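Local coordinates for protein phosphoribosylaminoimidazole carboxylase (Bombyx mori, PDB 4JA0) that probably catalyses two steps of de novo purine biosynthesis, combining an AIR carboxylase and a SAICAR synthetase in one chain, at residues A[71-76]-A[399-404]; A[290-295]-A[383-388]. One frame throughout, in Å; residues are numbered along the deposited sequence.

How the contacts relate
Contact 1 joins the end of helix 57-74, in the SAICAR synthetase part of the chain, to the start of the long C-terminal helix 396-420; contact 2 lies within the AIR carboxylase part and, along the chain, falls inside the loop that contact 1 closes. Their centres are about 13 Å apart, and helix 396-420, one side of contact 1, also bears on contact 2. From that helix R401 reaches contact 2 through a weak hydrogen bond, NH1 to E291 O at 3.2 Å. L402, the next residue, enters the leucine-alanine packing of contact 2, with L402 CD2 3.6 Å from L385 CD2. Both contacts also touch a second subunit; contact 1 bridges the two enzyme regions.

Contact 1 (A[71-76]-A[399-404]); sequences LKSAGI and WGRLRS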
loop_
_atom_site.group_PDB
_atom_site.type_symbol
_atom_site.label_atom_id
_atom_site.label_comp_id
_atom_site.label_asym_id
_atom_site.label_seq_id
_atom_site.Cartn_x
_atom_site.Cartn_y
_atom_site.Cartn_z
ATOM N N LEU A 71 -19.553 20.211 -41.061
ATOM C CA LEU A 71 -19.866 20.473 -39.656
ATOM C C LEU A 71 -20.744 19.402 -39.037
ATOM O O LEU A 71 -20.652 19.144 -37.833
ATOM C CB LEU A 71 -20.507 21.858 -39.488
ATOM C CG LEU A 71 -19.511 23.003 -39.686
ATOM C CD1 LEU A 71 -20.212 24.368 -39.653
ATOM C CD2 LEU A 71 -18.416 22.919 -38.622
ATOM N N LYS A 72 -21.589 18.784 -39.856
ATOM C CA LYS A 72 -22.431 17.700 -39.388
ATOM C C LYS A 72 -21.546 16.510 -39.042
ATOM O O LYS A 72 -21.750 15.817 -38.040
ATOM C CB LYS A 72 -23.422 17.291 -40.476
ATOM C CG LYS A 72 -24.638 18.181 -40.588
ATOM C CD LYS A 72 -25.911 17.360 -40.749
ATOM C CE LYS A 72 -26.477 17.453 -42.157
ATOM N NZ LYS A 72 -27.716 16.619 -42.281
ATOM N N SER A 73 -20.514 16.330 -39.855
ATOM C CA SER A 73 -19.631 15.194 -39.714
ATOM C C SER A 73 -18.751 15.351 -38.469
ATOM O O SER A 73 -18.240 14.367 -37.928
ATOM C CB SER A 73 -18.795 15.038 -40.995
ATOM O OG SER A 73 -18.431 13.686 -41.249
ATOM N N ALA A 74 -18.589 16.584 -37.997
ATOM C CA ALA A 74 -17.859 16.821 -36.751
ATOM C C ALA A 74 -18.759 16.568 -35.558
ATOM O O ALA A 74 -18.286 16.278 -34.466
ATOM C CB ALA A 74 -17.305 18.239 -36.710
ATOM N N GLY A 75 -20.064 16.674 -35.776
ATOM C CA GLY A 75 -21.039 16.386 -34.737
ATOM C C GLY A 75 -21.801 17.625 -34.294
ATOM O O GLY A 75 -22.709 17.519 -33.474
ATOM N N ILE A 76 -21.449 18.785 -34.852
ATOM C CA ILE A 76 -22.172 20.027 -34.589
ATOM C C ILE A 76 -23.617 19.852 -35.066
ATOM O O ILE A 76 -23.859 19.250 -36.111
ATOM C CB ILE A 76 -21.546 21.226 -35.341
ATOM C CG1 ILE A 76 -20.058 21.414 -35.012
ATOM C CG2 ILE A 76 -22.324 22.497 -35.053
ATOM C CD1 ILE A 76 -19.785 22.181 -33.739
ATOM N N TRP A 399 -10.141 15.339 -34.905
ATOM C CA TRP A 399 -9.846 16.446 -34.012
ATOM C C TRP A 399 -11.085 17.320 -33.745
ATOM O O TRP A 399 -11.312 17.740 -32.612
ATOM C CB TRP A 399 -8.701 17.250 -34.618
ATOM C CG TRP A 399 -8.314 18.444 -33.849
ATOM C CD1 TRP A 399 -7.376 18.525 -32.859
ATOM C CD2 TRP A 399 -8.853 19.757 -34.005
ATOM N NE1 TRP A 399 -7.301 19.810 -32.386
ATOM C CE2 TRP A 399 -8.197 20.589 -33.079
ATOM C CE3 TRP A 399 -9.827 20.312 -34.842
ATOM C CZ2 TRP A 399 -8.479 21.955 -32.977
ATOM C CZ3 TRP A 399 -10.108 21.660 -34.732
ATOM C CH2 TRP A 399 -9.437 22.468 -33.811
ATOM N N GLY A 400 -11.893 17.565 -34.776
ATOM C CA GLY A 400 -13.156 18.257 -34.597
ATOM C C GLY A 400 -14.037 17.520 -33.596
ATOM O O GLY A 400 -14.538 18.116 -32.629
ATOM N N ARG A 401 -14.192 16.210 -33.795
ATOM C CA ARG A 401 -15.091 15.402 -32.955
ATOM C C ARG A 401 -14.700 15.354 -31.495
ATOM O O ARG A 401 -15.562 15.220 -30.631
ATOM C CB ARG A 401 -15.229 13.971 -33.495
ATOM C CG ARG A 401 -15.946 13.901 -34.835
ATOM C CD ARG A 401 -16.618 12.548 -35.030
ATOM N NE ARG A 401 -16.638 12.143 -36.434
ATOM C CZ ARG A 401 -17.335 11.118 -36.922
ATOM N NH1 ARG A 401 -18.095 10.375 -36.126
ATOM N NH2 ARG A 401 -17.276 10.839 -38.219
ATOM N N LEU A 402 -13.403 15.451 -31.225
ATOM C CA LEU A 402 -12.915 15.545 -29.861
ATOM C C LEU A 402 -13.377 16.858 -29.235
ATOM O O LEU A 402 -13.843 16.880 -28.098
ATOM C CB LEU A 402 -11.393 15.448 -29.834
ATOM C CG LEU A 402 -10.769 14.070 -30.142
ATOM C CD1 LEU A 402 -9.271 14.193 -30.365
ATOM C CD2 LEU A 402 -11.049 13.052 -29.049
ATOM N N ARG A 403 -13.275 17.957 -29.983
ATOM C CA ARG A 403 -13.685 19.253 -29.450
ATOM C C ARG A 403 -15.178 19.324 -29.275
ATOM O O ARG A 403 -15.674 19.933 -28.325
ATOM C CB ARG A 403 -13.228 20.384 -30.341
ATOM C CG ARG A 403 -11.755 20.388 -30.596
ATOM C CD ARG A 403 -11.238 21.806 -30.772
ATOM N NE ARG A 403 -10.551 22.269 -29.574
ATOM C CZ ARG A 403 -9.821 23.375 -29.515
ATOM N NH1 ARG A 403 -9.678 24.122 -30.590
ATOM N NH2 ARG A 403 -9.225 23.728 -28.388
ATOM N N SER A 404 -15.897 18.674 -30.175
ATOM C CA SER A 404 -17.343 18.663 -30.107
ATOM C C SER A 404 -17.794 17.886 -28.878
ATOM O O SER A 404 -18.741 18.261 -28.182
ATOM C CB SER A 404 -17.903 18.046 -31.393
ATOM O OG SER A 404 -19.314 17.962 -31.368
#
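A74 presents its carbonyl oxygen to R401 and S404, which lie one turn apart on helix 396-420. A74 O meets R401 CG at 3.4 Å and S404 CB at 3.6 Å, so it rests between two aliphatic carbons. The small methyl of A74 lets the backbones come close, with the A74 and R401 CA atoms 4.9 Å apart, and A74 CB lies 4.6 Å from G400 CA.

R401 lies alongside the helix end. Its CG stands anti to its own carbonyl carbon (chi1 -67°), and the chain then bends at chi3, bringing one face of the guanidinium against S73 O. That oxygen is 3.1 Å from R401 NE, but the angle is too poor for a hydrogen bond.

S404 points toward the helix end, and its OG, anti to the backbone N (chi1 178°), reaches the turn 3.9 Å from G75 C. Serine is small enough to fit where its CB and OG lie against A74 O and the G75 backbone. G75 ends helix 57-74 in a Schellman motif; at its positive phi a CB would be jammed against the carbonyl O of A74, which glycine avoids.

Behind the contact, helix 162-183 receives L71 and A74 on I178 and pairs E177 with R403. Helix 396-420 thus lies against the SAICAR synthetase part, while W399 and R403 also meet the second subunit, where E318 forms a salt bridge with R403.

Contact 2 (A[290-295]-A[383-388]); sequences RELGLD and AALMAA
L292 and L294 each send a CD1 methyl toward A388, and apolar contact carries most of the interface. L292 CD1 lies 3.7 Å from A388 CB, while L294 CD1 approaches the same methyl at 4.0 Å from a direction nearly perpendicular to the first. L292 also meets L385, the two side chains crossing at about a right angle with L292 CD1 3.8 Å from L385 CD2. L385 leaves its backbone heading away from the turn, and it is the end of the chain that comes back to join. The methyl of A387 adds a looser touch on L294.

A second group of contacts sets leucine methyls on the helix backbone. L294 CD1 comes to 3.7 Å from A388 N, and both leucines brush A384 O; these polar atoms already serve each other, A388 N bonding to A384 O at 2.8 Å. Alanine at 384, 387 and 388 leaves the backbone within reach, whereas leucine is long enough to span the gap from the turn.

Backbone geometry places the two leucines. Between them G293 closes helix 279-291 with a Schellman motif, at a positive phi of 95°. The chain then enters strand 296-300, and L294 packs also on V269 of the adjacent parallel strand 267-273. Strand 267-273, helix 279-291 and strand 296-300 form a beta-alpha-beta crossover; together with helix 380-391 laid against its connecting turn, it belongs to the layered alpha/beta fold of the AIR carboxylase family, built on a parallel sheet of order 2-1-3-4-5.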
loop_
_atom_site.group_PDB
_atom_site.type_symbol
_atom_site.label_atom_id
_atom_site.label_comp_id
_atom_site.label_asym_id
_atom_site.label_seq_id
_atom_site.Cartn_x
_atom_site.Cartn_y
_atom_site.Cartn_z
ATOM N N ARG A 290 -14.468 4.130 -32.636
ATOM C CA ARG A 290 -15.231 4.143 -33.882
ATOM C C ARG A 290 -16.193 5.323 -33.946
ATOM O O ARG A 290 -16.386 5.907 -35.009
ATOM C CB ARG A 290 -15.958 2.808 -34.072
ATOM C CG ARG A 290 -15.000 1.709 -34.504
ATOM C CD ARG A 290 -15.556 0.317 -34.389
ATOM N NE ARG A 290 -14.551 -0.647 -34.839
ATOM C CZ ARG A 290 -14.511 -1.921 -34.451
ATOM N NH1 ARG A 290 -15.423 -2.386 -33.600
ATOM N NH2 ARG A 290 -13.559 -2.734 -34.910
ATOM N N GLU A 291 -16.756 5.691 -32.800
ATOM C CA GLU A 291 -17.606 6.870 -32.692
ATOM C C GLU A 291 -16.821 8.177 -32.829
ATOM O O GLU A 291 -17.370 9.214 -33.219
ATOM C CB GLU A 291 -18.374 6.844 -31.375
ATOM C CG GLU A 291 -19.529 5.860 -31.395
ATOM C CD GLU A 291 -20.220 5.736 -30.047
ATOM O OE1 GLU A 291 -19.662 6.201 -29.022
ATOM O OE2 GLU A 291 -21.342 5.187 -30.021
ATOM N N LEU A 292 -15.534 8.131 -32.514
ATOM C CA LEU A 292 -14.676 9.277 -32.771
ATOM C C LEU A 292 -14.192 9.236 -34.216
ATOM O O LEU A 292 -13.494 10.142 -34.662
ATOM C CB LEU A 292 -13.485 9.290 -31.821
ATOM C CG LEU A 292 -13.850 9.607 -30.383
ATOM C CD1 LEU A 292 -12.737 9.170 -29.448
ATOM C CD2 LEU A 292 -14.107 11.102 -30.259
ATOM N N GLY A 293 -14.547 8.168 -34.931
ATOM C CA GLY A 293 -14.221 8.056 -36.340
ATOM C C GLY A 293 -12.951 7.289 -36.658
ATOM O O GLY A 293 -12.326 7.543 -37.678
ATOM N N LEU A 294 -12.541 6.388 -35.778
ATOM C CA LEU A 294 -11.307 5.631 -35.991
ATOM C C LEU A 294 -11.549 4.243 -36.601
ATOM O O LEU A 294 -12.627 3.663 -36.433
ATOM C CB LEU A 294 -10.533 5.509 -34.674
ATOM C CG LEU A 294 -10.119 6.818 -33.999
ATOM C CD1 LEU A 294 -9.388 6.530 -32.699
ATOM C CD2 LEU A 294 -9.228 7.649 -34.916
ATOM N N ASP A 295 -10.548 3.725 -37.313
ATOM C CA ASP A 295 -10.599 2.363 -37.820
ATOM C C ASP A 295 -9.833 1.476 -36.865
ATOM O O ASP A 295 -8.612 1.615 -36.694
ATOM C CB ASP A 295 -9.971 2.260 -39.206
ATOM C CG ASP A 295 -10.495 3.292 -40.136
ATOM O OD1 ASP A 295 -11.573 3.845 -39.837
ATOM O OD2 ASP A 295 -9.825 3.560 -41.153
ATOM N N ALA A 383 -8.601 5.537 -23.380
ATOM C CA ALA A 383 -7.567 5.009 -24.272
ATOM C C ALA A 383 -7.943 5.327 -25.703
ATOM O O ALA A 383 -7.089 5.688 -26.510
ATOM C CB ALA A 383 -7.389 3.511 -24.084
ATOM N N ALA A 384 -9.231 5.217 -26.013
ATOM C CA ALA A 384 -9.691 5.542 -27.361
ATOM C C ALA A 384 -9.456 7.029 -27.637
ATOM O O ALA A 384 -9.098 7.410 -28.749
ATOM C CB ALA A 384 -11.162 5.185 -27.523
ATOM N N LEU A 385 -9.645 7.854 -26.611
ATOM C CA LEU A 385 -9.427 9.285 -26.715
ATOM C C LEU A 385 -7.952 9.612 -26.972
ATOM O O LEU A 385 -7.643 10.486 -27.783
ATOM C CB LEU A 385 -9.933 9.982 -25.444
ATOM C CG LEU A 385 -11.444 10.137 -25.225
ATOM C CD1 LEU A 385 -11.733 10.693 -23.849
ATOM C CD2 LEU A 385 -12.057 11.067 -26.281
ATOM N N MET A 386 -7.044 8.941 -26.273
ATOM C CA MET A 386 -5.616 9.132 -26.541
ATOM C C MET A 386 -5.287 8.788 -27.999
ATOM O O MET A 386 -4.575 9.529 -28.675
ATOM C CB MET A 386 -4.757 8.265 -25.616
ATOM C CG MET A 386 -3.934 9.044 -24.620
ATOM S SD MET A 386 -2.871 10.334 -25.321
ATOM C CE MET A 386 -1.571 9.279 -25.941
ATOM N N ALA A 387 -5.805 7.656 -28.470
ATOM C CA ALA A 387 -5.614 7.228 -29.850
ATOM C C ALA A 387 -6.195 8.262 -30.808
ATOM O O ALA A 387 -5.574 8.612 -31.825
ATOM C CB ALA A 387 -6.250 5.866 -30.071
ATOM N N ALA A 388 -7.386 8.750 -30.483
ATOM C CA ALA A 388 -8.022 9.794 -31.292
ATOM C C ALA A 388 -7.208 11.083 -31.337
ATOM O O ALA A 388 -6.995 11.646 -32.412
ATOM C CB ALA A 388 -9.428 10.082 -30.790
#